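Side-chain contacts in N-acetylmuramoyl-L-alanine amidase amiD (Escherichia coli, PDB 3D2Y), which cleaves the bond between N-acetylmuramoyl groups and L-amino acids in cell-wall glycopeptides, as a zinc-dependent amidase of Escherichia coli: residues A[135-138]-A[139-143]; A[165-168]-A[169-172]. All blocks are in the same frame, centred on the assembly; numbering follows the deposited sequence.

Both contacts are local, between residues a few positions apart, with contact 1 first along the chain. It is the C-terminal end of helix 124-141; contact 2 starts the short helix 168-173. Their centres lie 18 Å apart and their nearest atoms about 7 Å apart, without touching, yet helix 124-141 also meets contact 2 through Ile127, Leu130 and Ile131, and Ile176 touches side chains of both. Contact 2 is nearer the catalytic centre: side chain to side chain, Trp168 is about 8 Å from the zinc ligand His151 and Phe166 about 7 Å from the substrate-binding Tyr36, whereas Ile137 of contact 1 is about 11 Å from the zinc ligand His35 and the proton acceptor Glu104.

Contact 1: A[135-138]-A[139-143]; sequences KDII and ARYHI
Residues 135-141 run as the last turns of a helix, with Ala139 N to Lys135 O, Arg140 N to Asp136 O and Tyr141 N to Ile137 O bonded in the i to i+4 pattern, before His142 leaves it at positive phi. The next bond, Ile143 N to Ile138 O at 3.0 Å on a lone pair, combines with a weak one from His142 N to Ala139 O (3.5 Å) into a Schellman motif. Its apolar contact sets Ile143 CB 4.1 Å from Ile138 CG1, the two side chains roughly perpendicular, while Ile143 CD1 lies 4.1 Å from Ile137 CG2. That same methyl of Ile137, anti to the backbone N, also meets Tyr141 CD2 at 4.1 Å. Arg140 bends at chi2 and chi3 (146° and 52°), folding its guanidinium back so that Asp136 O sits over the centre of one face and NH2 comes 3.9 Å from Ile137 CG1. Arg140 CG lies over the centre of one face of the Tyr141 ring, 3.7 Å above its plane. Arg140 and Tyr141 share one anchor, Glu78, by salt bridge and hydrogen bond respectively. A leucine replacing Tyr141 has no hydroxyl, which would probably leave Glu78 OE1 without that hydrogen-bond partner and Arg140 freer to turn. Ile137 and Tyr141 press onto strand 100-105 at Ile101, Ile137 also reaching Ile103, while Ile138 turns to Ile176.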
ATOM      1  N   LYS A 135      -6.524   7.758   8.251  1.00  8.56           N
ATOM      2  CA  LYS A 135      -7.856   7.504   8.803  1.00  8.07           C
ATOM      3  C   LYS A 135      -8.924   8.306   8.049  1.00  8.89           C
ATOM      4  O   LYS A 135      -9.988   7.785   7.727  1.00  9.67           O
ATOM      5  CB  LYS A 135      -7.905   7.797  10.319  1.00 11.03           C
ATOM      6  CG  LYS A 135      -7.128   6.753  11.131  1.00 10.63           C
ATOM      7  CD  LYS A 135      -7.126   7.034  12.616  1.00 14.34           C
ATOM      8  CE  LYS A 135      -8.128   6.143  13.322  1.00 18.88           C
ATOM      9  NZ  LYS A 135      -7.667   5.804  14.732  1.00 23.03           N
ATOM     10  N   ASP A 136      -8.631   9.569   7.750  1.00  5.87           N
ATOM     11  CA  ASP A 136      -9.596  10.415   7.093  1.00  9.92           C
ATOM     12  C   ASP A 136      -9.842   9.886   5.696  1.00  6.87           C
ATOM     13  O   ASP A 136     -11.003   9.765   5.257  1.00  7.07           O
ATOM     14  CB  ASP A 136      -9.139  11.866   7.016  1.00  6.99           C
ATOM     15  CG  ASP A 136      -9.312  12.625   8.335  1.00 12.50           C
ATOM     16  OD1 ASP A 136      -9.931  12.125   9.322  1.00 14.01           O
ATOM     17  OD2 ASP A 136      -8.806  13.754   8.364  1.00  9.57           O
ATOM     18  N   ILE A 137      -8.770   9.524   5.018  1.00  6.98           N
ATOM     19  CA  ILE A 137      -8.876   9.003   3.649  1.00  4.98           C
ATOM     20  C   ILE A 137      -9.680   7.717   3.580  1.00  8.51           C
ATOM     21  O   ILE A 137     -10.628   7.597   2.763  1.00  6.80           O
ATOM     22  CB  ILE A 137      -7.474   8.840   2.976  1.00  3.31           C
ATOM     23  CG1 ILE A 137      -6.805  10.200   2.868  1.00  5.93           C
ATOM     24  CG2 ILE A 137      -7.650   8.296   1.546  1.00  4.20           C
ATOM     25  CD1 ILE A 137      -5.307  10.084   2.569  1.00  5.58           C
ATOM     26  N   ILE A 138      -9.326   6.781   4.462  1.00  7.50           N
ATOM     27  CA  ILE A 138     -10.027   5.502   4.610  1.00  7.30           C
ATOM     28  C   ILE A 138     -11.528   5.685   4.944  1.00  8.07           C
ATOM     29  O   ILE A 138     -12.365   5.024   4.341  1.00  6.99           O
ATOM     30  CB  ILE A 138      -9.305   4.612   5.656  1.00  6.92           C
ATOM     31  CG1 ILE A 138      -7.952   4.133   5.094  1.00  7.84           C
ATOM     32  CG2 ILE A 138     -10.224   3.485   6.126  1.00  6.93           C
ATOM     33  CD1 ILE A 138      -6.918   3.777   6.134  1.00  6.62           C
ATOM     34  N   ALA A 139     -11.868   6.601   5.865  1.00  4.99           N
ATOM     35  CA  ALA A 139     -13.274   6.957   6.126  1.00  8.71           C
ATOM     36  C   ALA A 139     -13.999   7.526   4.920  1.00 10.32           C
ATOM     37  O   ALA A 139     -15.167   7.148   4.638  1.00  5.95           O
ATOM     38  CB  ALA A 139     -13.403   7.941   7.354  1.00  8.12           C
ATOM     39  N   ARG A 140     -13.335   8.460   4.235  1.00  9.49           N
ATOM     40  CA  ARG A 140     -13.968   9.210   3.155  1.00 11.03           C
ATOM     41  C   ARG A 140     -14.495   8.274   2.039  1.00  7.70           C
ATOM     42  O   ARG A 140     -15.612   8.481   1.520  1.00  5.63           O
ATOM     43  CB  ARG A 140     -12.990  10.258   2.618  1.00 11.10           C
ATOM     44  CG  ARG A 140     -13.586  11.166   1.578  1.00 15.99           C
ATOM     45  CD  ARG A 140     -13.020  12.542   1.661  1.00 21.37           C
ATOM     46  NE  ARG A 140     -11.567  12.533   1.637  1.00 19.59           N
ATOM     47  CZ  ARG A 140     -10.791  13.040   2.589  1.00 21.67           C
ATOM     48  NH1 ARG A 140     -11.324  13.643   3.644  1.00 24.15           N
ATOM     49  NH2 ARG A 140      -9.471  12.965   2.467  1.00 18.35           N
ATOM     50  N   TYR A 141     -13.702   7.239   1.722  1.00  7.64           N
ATOM     51  CA  TYR A 141     -13.928   6.341   0.563  1.00  6.52           C
ATOM     52  C   TYR A 141     -14.310   4.934   0.942  1.00  7.57           C
ATOM     53  O   TYR A 141     -14.500   4.066   0.076  1.00  8.42           O
ATOM     54  CB  TYR A 141     -12.724   6.356  -0.399  1.00  8.18           C
ATOM     55  CG  TYR A 141     -12.405   7.748  -0.847  1.00  2.19           C
ATOM     56  CD1 TYR A 141     -13.303   8.466  -1.653  1.00  3.12           C
ATOM     57  CD2 TYR A 141     -11.246   8.388  -0.406  1.00  2.54           C
ATOM     58  CE1 TYR A 141     -13.020   9.760  -2.060  1.00  4.65           C
ATOM     59  CE2 TYR A 141     -10.967   9.684  -0.797  1.00  2.43           C
ATOM     60  CZ  TYR A 141     -11.844  10.361  -1.620  1.00  6.67           C
ATOM     61  OH  TYR A 141     -11.578  11.661  -2.002  1.00  4.76           O
ATOM     62  N   HIS A 142     -14.434   4.715   2.247  1.00  5.90           N
ATOM     63  CA  HIS A 142     -14.652   3.385   2.824  1.00  7.84           C
ATOM     64  C   HIS A 142     -13.638   2.345   2.335  1.00  7.94           C
ATOM     65  O   HIS A 142     -13.993   1.248   1.881  1.00  4.96           O
ATOM     66  CB  HIS A 142     -16.068   2.912   2.548  1.00 11.80           C
ATOM     67  CG  HIS A 142     -17.089   3.505   3.458  1.00 19.42           C
ATOM     68  ND1 HIS A 142     -17.529   4.804   3.337  1.00 17.53           N
ATOM     69  CD2 HIS A 142     -17.753   2.975   4.512  1.00 22.57           C
ATOM     70  CE1 HIS A 142     -18.423   5.049   4.276  1.00 23.49           C
ATOM     71  NE2 HIS A 142     -18.584   3.954   4.998  1.00 24.14           N
ATOM     72  N   ILE A 143     -12.368   2.726   2.371  1.00  5.09           N
ATOM     73  CA  ILE A 143     -11.302   1.874   1.878  1.00  5.17           C
ATOM     74  C   ILE A 143     -11.175   0.673   2.805  1.00  3.57           C
ATOM     75  O   ILE A 143     -11.186   0.845   4.020  1.00  8.25           O
ATOM     76  CB  ILE A 143      -9.980   2.677   1.812  1.00  3.90           C
ATOM     77  CG1 ILE A 143     -10.115   3.736   0.720  1.00  4.80           C
ATOM     78  CG2 ILE A 143      -8.790   1.725   1.586  1.00  2.79           C
ATOM     79  CD1 ILE A 143      -8.822   4.544   0.458  1.00  4.97           C
TER

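Contact 2: A[165-168]-A[169-172]; sequences LFPW and QQLA
The Gln170 side chain runs alongside the Pro167 ring where the chain enters helix 168-173. Pro167, at the N-cap position, has its carbonyl oxygen taken by Leu171 N at 3.2 Å. One residue on, Trp168 O accepts Ala172 N at 2.9 Å. Trp168 N is also satisfied: it turns back to Phe166 O at 3.0 Å, closing the bond that spans Pro167. The side chain of Gln170 is extended, with CG anti to the backbone N (chi1 -171°), and its NE2 packs 3.5 Å from Pro167 CB, against carbon. On the buried side Leu171 CD1 touches Phe166 CZ at 3.9 Å, the two side chains crossing nearly square. Phe166 meets Phe122 edge-to-face, and the ring of Trp168 stacks with His233. The bond from Trp168 N to Phe166 O, closing round Pro167, is an inverse gamma turn, after which Pro167 O and Trp168 O take the helix N-H groups of Leu171 and Ala172. The rings of Phe166, just before the helix, and Trp168, in its first turn, both pack on Ile34 of strand 31-36 in this PGRP-like zinc amidase; Trp168 also rests on Val148 and Ala150 of strand 148-150, which leads directly into the zinc ligand His151.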
ATOM      1  N   LEU A 165      11.065  -1.755   7.226  1.00  5.19           N
ATOM      2  CA  LEU A 165      11.096  -0.962   8.475  1.00  4.50           C
ATOM      3  C   LEU A 165       9.808  -0.133   8.649  1.00  7.57           C
ATOM      4  O   LEU A 165       9.574   0.476   9.704  1.00  6.40           O
ATOM      5  CB  LEU A 165      12.361  -0.100   8.556  1.00  7.39           C
ATOM      6  CG  LEU A 165      13.684  -0.892   8.754  1.00  7.23           C
ATOM      7  CD1 LEU A 165      14.805   0.038   8.990  1.00  8.23           C
ATOM      8  CD2 LEU A 165      13.611  -1.860   9.932  1.00 11.72           C
ATOM      9  N   PHE A 166       8.966  -0.147   7.628  1.00  7.48           N
ATOM     10  CA  PHE A 166       7.659   0.512   7.712  1.00  9.74           C
ATOM     11  C   PHE A 166       6.735  -0.192   8.717  1.00  8.45           C
ATOM     12  O   PHE A 166       6.524  -1.398   8.592  1.00  7.60           O
ATOM     13  CB  PHE A 166       6.951   0.662   6.342  1.00  6.93           C
ATOM     14  CG  PHE A 166       5.747   1.543   6.424  1.00  6.27           C
ATOM     15  CD1 PHE A 166       4.466   0.997   6.476  1.00  2.73           C
ATOM     16  CD2 PHE A 166       5.904   2.927   6.555  1.00  7.15           C
ATOM     17  CE1 PHE A 166       3.332   1.865   6.626  1.00  3.01           C
ATOM     18  CE2 PHE A 166       4.823   3.767   6.701  1.00  3.91           C
ATOM     19  CZ  PHE A 166       3.519   3.228   6.720  1.00  7.04           C
ATOM     20  N   PRO A 167       6.191   0.561   9.716  1.00  8.02           N
ATOM     21  CA  PRO A 167       5.458  -0.078  10.825  1.00  2.78           C
ATOM     22  C   PRO A 167       3.980  -0.448  10.549  1.00  9.43           C
ATOM     23  O   PRO A 167       3.073   0.163  11.111  1.00  7.03           O
ATOM     24  CB  PRO A 167       5.614   0.954  11.966  1.00  7.29           C
ATOM     25  CG  PRO A 167       5.666   2.295  11.249  1.00  8.01           C
ATOM     26  CD  PRO A 167       6.289   2.032   9.884  1.00  7.03           C
ATOM     27  N   TRP A 168       3.761  -1.443   9.670  1.00  4.08           N
ATOM     28  CA  TRP A 168       2.404  -1.882   9.276  1.00  6.37           C
ATOM     29  C   TRP A 168       1.538  -2.345  10.453  1.00 11.37           C
ATOM     30  O   TRP A 168       0.350  -1.980  10.536  1.00 13.20           O
ATOM     31  CB  TRP A 168       2.476  -2.983   8.224  1.00  6.36           C
ATOM     32  CG  TRP A 168       2.918  -2.501   6.869  1.00  3.98           C
ATOM     33  CD1 TRP A 168       4.136  -2.685   6.297  1.00  7.99           C
ATOM     34  CD2 TRP A 168       2.161  -1.680   5.951  1.00  6.94           C
ATOM     35  NE1 TRP A 168       4.187  -2.079   5.042  1.00  5.90           N
ATOM     36  CE2 TRP A 168       2.981  -1.474   4.794  1.00  6.04           C
ATOM     37  CE3 TRP A 168       0.867  -1.132   5.974  1.00  9.24           C
ATOM     38  CZ2 TRP A 168       2.558  -0.727   3.682  1.00  5.24           C
ATOM     39  CZ3 TRP A 168       0.425  -0.396   4.852  1.00  7.98           C
ATOM     40  CH2 TRP A 168       1.289  -0.197   3.718  1.00  7.38           C
ATOM     41  N   GLN A 169       2.129  -3.152  11.347  1.00  9.14           N
ATOM     42  CA  GLN A 169       1.408  -3.649  12.532  1.00 12.39           C
ATOM     43  C   GLN A 169       0.950  -2.505  13.460  1.00 10.04           C
ATOM     44  O   GLN A 169      -0.192  -2.499  13.915  1.00 11.17           O
ATOM     45  CB  GLN A 169       2.229  -4.679  13.324  1.00 13.50           C
ATOM     46  CG  GLN A 169       1.319  -5.644  14.086  1.00 17.42           C
ATOM     47  CD  GLN A 169       2.052  -6.581  15.020  1.00 20.02           C
ATOM     48  OE1 GLN A 169       3.249  -6.848  14.867  1.00 18.74           O
ATOM     49  NE2 GLN A 169       1.318  -7.117  15.983  1.00 21.47           N
ATOM     50  N   GLN A 170       1.830  -1.543  13.723  1.00  5.68           N
ATOM     51  CA  GLN A 170       1.454  -0.341  14.461  1.00  6.98           C
ATOM     52  C   GLN A 170       0.249   0.382  13.837  1.00  9.05           C
ATOM     53  O   GLN A 170      -0.642   0.868  14.547  1.00  8.40           O
ATOM     54  CB  GLN A 170       2.621   0.635  14.523  1.00  8.97           C
ATOM     55  CG  GLN A 170       2.337   1.767  15.434  1.00 13.64           C
ATOM     56  CD  GLN A 170       3.330   2.882  15.367  1.00 15.03           C
ATOM     57  OE1 GLN A 170       2.995   4.014  15.705  1.00 21.30           O
ATOM     58  NE2 GLN A 170       4.545   2.596  14.911  1.00 17.39           N
ATOM     59  N   LEU A 171       0.238   0.481  12.512  1.00  8.08           N
ATOM     60  CA  LEU A 171      -0.844   1.174  11.825  1.00  6.23           C
ATOM     61  C   LEU A 171      -2.107   0.350  11.931  1.00  6.87           C
ATOM     62  O   LEU A 171      -3.193   0.924  12.052  1.00  9.73           O
ATOM     63  CB  LEU A 171      -0.538   1.387  10.339  1.00  8.24           C
ATOM     64  CG  LEU A 171       0.401   2.515   9.935  1.00 13.15           C
ATOM     65  CD1 LEU A 171       0.050   2.977   8.528  1.00 12.93           C
ATOM     66  CD2 LEU A 171       0.228   3.616  10.907  1.00  6.05           C
ATOM     67  N   ALA A 172      -1.973  -0.983  11.871  1.00  7.65           N
ATOM     68  CA  ALA A 172      -3.116  -1.870  11.893  1.00  7.19           C
ATOM     69  C   ALA A 172      -3.830  -1.780  13.227  1.00 12.15           C
ATOM     70  O   ALA A 172      -5.055  -1.881  13.294  1.00 13.95           O
ATOM     71  CB  ALA A 172      -2.697  -3.317  11.589  1.00 12.55           C
TER